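Side-chain contact in glycerol dehydratase (Clostridium butyricum, PDB 1R9D), which probably dehydrates glycerol without vitamin B12, as a lyase of the glycyl-radical family related to pyruvate formate-lyase: residues L242-K247 with S259-C264. Residues are numbered along the deposited sequence; the frame is centred on the assembly and turned at random.
Sequences LNEIAK and SFYEAC
Y261 reaches across from the start of helix 260-277 to E244 and I245, and it makes the whole of a small, largely apolar contact that buries 104 Å² over both sides. One residue before that helix, S259 is the N-cap of a capping box. S259 OG accepts a weak bond from E262 N (3.3 Å), and in return E262 OE2 accepts from S259 N, 3.2 Å away and well above the carboxylate plane. F260 packs its ring against Y296, A307 and I311. The ring of Y261 extends toward helix 236-252 because CG lies anti to the backbone N (chi1 -160°). Y261 OH comes 3.7 Å from I245 CG1, while E244 CG lies obliquely by the ring, 4.2 Å from Y261 CE2. A bend at chi2 (63°) turns the E244 chain, and its carboxylate plane stands 67° from that of the ring. The phenol hydroxyl is hydrogen-bonded to L71 O, which ties the ring to the loop whose V73 touches I245. Beyond Y261, E262 OE2 also pairs with K251, and A263 and C264 face helix 288-298 through M292. Between the two segments Y261 alone bridges helices 236-252 and 260-277, with the K251-E262 salt bridge as a second link between these helices; helix 197-230 packs against the former through L242 and A246, and helices 288-298 and 304-317 against the latter.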
ATOM      1  N   LEU A 242     -32.947 -27.546  21.562  1.00 36.11           N
ATOM      2  CA  LEU A 242     -31.684 -27.721  20.853  1.00 36.50           C
ATOM      3  C   LEU A 242     -31.889 -28.121  19.397  1.00 37.28           C
ATOM      4  O   LEU A 242     -31.107 -27.735  18.528  1.00 36.76           O
ATOM      5  CB  LEU A 242     -30.826 -28.759  21.572  1.00 36.79           C
ATOM      6  CG  LEU A 242     -30.282 -28.270  22.915  1.00 37.09           C
ATOM      7  CD1 LEU A 242     -29.805 -29.441  23.752  1.00 37.09           C
ATOM      8  CD2 LEU A 242     -29.155 -27.282  22.661  1.00 37.76           C
ATOM      9  N   ASN A 243     -32.937 -28.896  19.126  1.00 37.48           N
ATOM     10  CA  ASN A 243     -33.222 -29.307  17.757  1.00 37.72           C
ATOM     11  C   ASN A 243     -33.748 -28.129  16.953  1.00 37.36           C
ATOM     12  O   ASN A 243     -33.533 -28.044  15.745  1.00 36.98           O
ATOM     13  CB  ASN A 243     -34.245 -30.445  17.721  1.00 38.46           C
ATOM     14  CG  ASN A 243     -33.603 -31.805  17.895  1.00 39.54           C
ATOM     15  OD1 ASN A 243     -32.592 -32.108  17.258  1.00 40.12           O
ATOM     16  ND2 ASN A 243     -34.189 -32.635  18.750  1.00 39.81           N
ATOM     17  N   GLU A 244     -34.446 -27.222  17.627  1.00 37.53           N
ATOM     18  CA  GLU A 244     -34.983 -26.051  16.950  1.00 37.59           C
ATOM     19  C   GLU A 244     -33.837 -25.091  16.632  1.00 36.82           C
ATOM     20  O   GLU A 244     -33.848 -24.417  15.604  1.00 36.33           O
ATOM     21  CB  GLU A 244     -36.033 -25.354  17.819  1.00 39.24           C
ATOM     22  CG  GLU A 244     -36.627 -24.112  17.170  1.00 41.58           C
ATOM     23  CD  GLU A 244     -37.392 -24.417  15.892  1.00 43.38           C
ATOM     24  OE1 GLU A 244     -37.188 -25.503  15.306  1.00 44.53           O
ATOM     25  OE2 GLU A 244     -38.196 -23.561  15.462  1.00 44.69           O
ATOM     26  N   ILE A 245     -32.850 -25.042  17.520  1.00 35.56           N
ATOM     27  CA  ILE A 245     -31.684 -24.188  17.324  1.00 35.05           C
ATOM     28  C   ILE A 245     -30.914 -24.704  16.112  1.00 34.80           C
ATOM     29  O   ILE A 245     -30.496 -23.932  15.250  1.00 33.38           O
ATOM     30  CB  ILE A 245     -30.759 -24.213  18.569  1.00 34.60           C
ATOM     31  CG1 ILE A 245     -31.454 -23.519  19.743  1.00 34.38           C
ATOM     32  CG2 ILE A 245     -29.432 -23.543  18.258  1.00 35.01           C
ATOM     33  CD1 ILE A 245     -30.687 -23.604  21.045  1.00 34.05           C
ATOM     34  N   ALA A 246     -30.734 -26.018  16.045  1.00 34.14           N
ATOM     35  CA  ALA A 246     -30.023 -26.617  14.925  1.00 34.81           C
ATOM     36  C   ALA A 246     -30.732 -26.274  13.621  1.00 34.63           C
ATOM     37  O   ALA A 246     -30.087 -26.011  12.605  1.00 34.89           O
ATOM     38  CB  ALA A 246     -29.946 -28.128  15.099  1.00 34.72           C
ATOM     39  N   LYS A 247     -32.061 -26.272  13.658  1.00 34.58           N
ATOM     40  CA  LYS A 247     -32.864 -25.968  12.478  1.00 35.12           C
ATOM     41  C   LYS A 247     -32.711 -24.515  12.039  1.00 35.21           C
ATOM     42  O   LYS A 247     -32.525 -24.225  10.855  1.00 35.42           O
ATOM     43  CB  LYS A 247     -34.343 -26.250  12.751  1.00 36.13           C
ATOM     44  CG  LYS A 247     -35.251 -25.888  11.586  1.00 37.78           C
ATOM     45  CD  LYS A 247     -36.713 -26.174  11.888  1.00 40.50           C
ATOM     46  CE  LYS A 247     -37.587 -25.825  10.691  1.00 41.93           C
ATOM     47  NZ  LYS A 247     -39.016 -26.186  10.914  1.00 43.67           N
ATOM     48  N   SER A 259     -38.861 -15.645  10.281  1.00 34.11           N
ATOM     49  CA  SER A 259     -39.558 -15.523  11.557  1.00 32.89           C
ATOM     50  C   SER A 259     -38.749 -14.665  12.529  1.00 32.20           C
ATOM     51  O   SER A 259     -37.598 -14.321  12.254  1.00 31.19           O
ATOM     52  CB  SER A 259     -39.758 -16.906  12.169  1.00 32.55           C
ATOM     53  OG  SER A 259     -38.513 -17.452  12.557  1.00 30.80           O
ATOM     54  N   PHE A 260     -39.346 -14.343  13.672  1.00 32.15           N
ATOM     55  CA  PHE A 260     -38.665 -13.526  14.672  1.00 31.58           C
ATOM     56  C   PHE A 260     -37.469 -14.249  15.291  1.00 31.37           C
ATOM     57  O   PHE A 260     -36.410 -13.652  15.484  1.00 30.77           O
ATOM     58  CB  PHE A 260     -39.643 -13.100  15.776  1.00 31.92           C
ATOM     59  CG  PHE A 260     -39.098 -12.033  16.691  1.00 31.93           C
ATOM     60  CD1 PHE A 260     -38.864 -10.744  16.213  1.00 32.47           C
ATOM     61  CD2 PHE A 260     -38.809 -12.316  18.020  1.00 31.77           C
ATOM     62  CE1 PHE A 260     -38.346  -9.754  17.049  1.00 32.20           C
ATOM     63  CE2 PHE A 260     -38.290 -11.333  18.870  1.00 32.71           C
ATOM     64  CZ  PHE A 260     -38.059 -10.048  18.381  1.00 32.35           C
ATOM     65  N   TYR A 261     -37.628 -15.534  15.598  1.00 30.63           N
ATOM     66  CA  TYR A 261     -36.540 -16.304  16.193  1.00 30.04           C
ATOM     67  C   TYR A 261     -35.351 -16.296  15.227  1.00 29.69           C
ATOM     68  O   TYR A 261     -34.207 -16.110  15.639  1.00 29.35           O
ATOM     69  CB  TYR A 261     -36.997 -17.748  16.454  1.00 30.37           C
ATOM     70  CG  TYR A 261     -36.186 -18.532  17.478  1.00 29.83           C
ATOM     71  CD1 TYR A 261     -34.859 -18.208  17.766  1.00 28.69           C
ATOM     72  CD2 TYR A 261     -36.738 -19.649  18.110  1.00 29.01           C
ATOM     73  CE1 TYR A 261     -34.106 -18.978  18.652  1.00 29.52           C
ATOM     74  CE2 TYR A 261     -35.996 -20.423  18.990  1.00 29.17           C
ATOM     75  CZ  TYR A 261     -34.684 -20.088  19.258  1.00 29.44           C
ATOM     76  OH  TYR A 261     -33.951 -20.876  20.115  1.00 29.48           O
ATOM     77  N   GLU A 262     -35.632 -16.498  13.943  1.00 29.63           N
ATOM     78  CA  GLU A 262     -34.589 -16.503  12.921  1.00 29.97           C
ATOM     79  C   GLU A 262     -33.892 -15.145  12.846  1.00 29.39           C
ATOM     80  O   GLU A 262     -32.674 -15.077  12.701  1.00 28.45           O
ATOM     81  CB  GLU A 262     -35.181 -16.855  11.552  1.00 31.55           C
ATOM     82  CG  GLU A 262     -35.592 -18.320  11.418  1.00 34.39           C
ATOM     83  CD  GLU A 262     -36.356 -18.607  10.137  1.00 36.34           C
ATOM     84  OE1 GLU A 262     -36.721 -19.786   9.915  1.00 36.69           O
ATOM     85  OE2 GLU A 262     -36.599 -17.659   9.355  1.00 36.94           O
ATOM     86  N   ALA A 263     -34.666 -14.068  12.947  1.00 29.00           N
ATOM     87  CA  ALA A 263     -34.098 -12.721  12.902  1.00 28.71           C
ATOM     88  C   ALA A 263     -33.187 -12.491  14.111  1.00 28.86           C
ATOM     89  O   ALA A 263     -32.093 -11.942  13.975  1.00 28.28           O
ATOM     90  CB  ALA A 263     -35.215 -11.680  12.870  1.00 29.74           C
ATOM     91  N   CYS A 264     -33.631 -12.922  15.291  1.00 28.82           N
ATOM     92  CA  CYS A 264     -32.831 -12.761  16.507  1.00 28.33           C
ATOM     93  C   CYS A 264     -31.515 -13.528  16.446  1.00 27.75           C
ATOM     94  O   CYS A 264     -30.468 -13.025  16.860  1.00 26.99           O
ATOM     95  CB  CYS A 264     -33.621 -13.223  17.743  1.00 28.96           C
ATOM     96  SG  CYS A 264     -34.960 -12.118  18.249  1.00 30.93           S
TER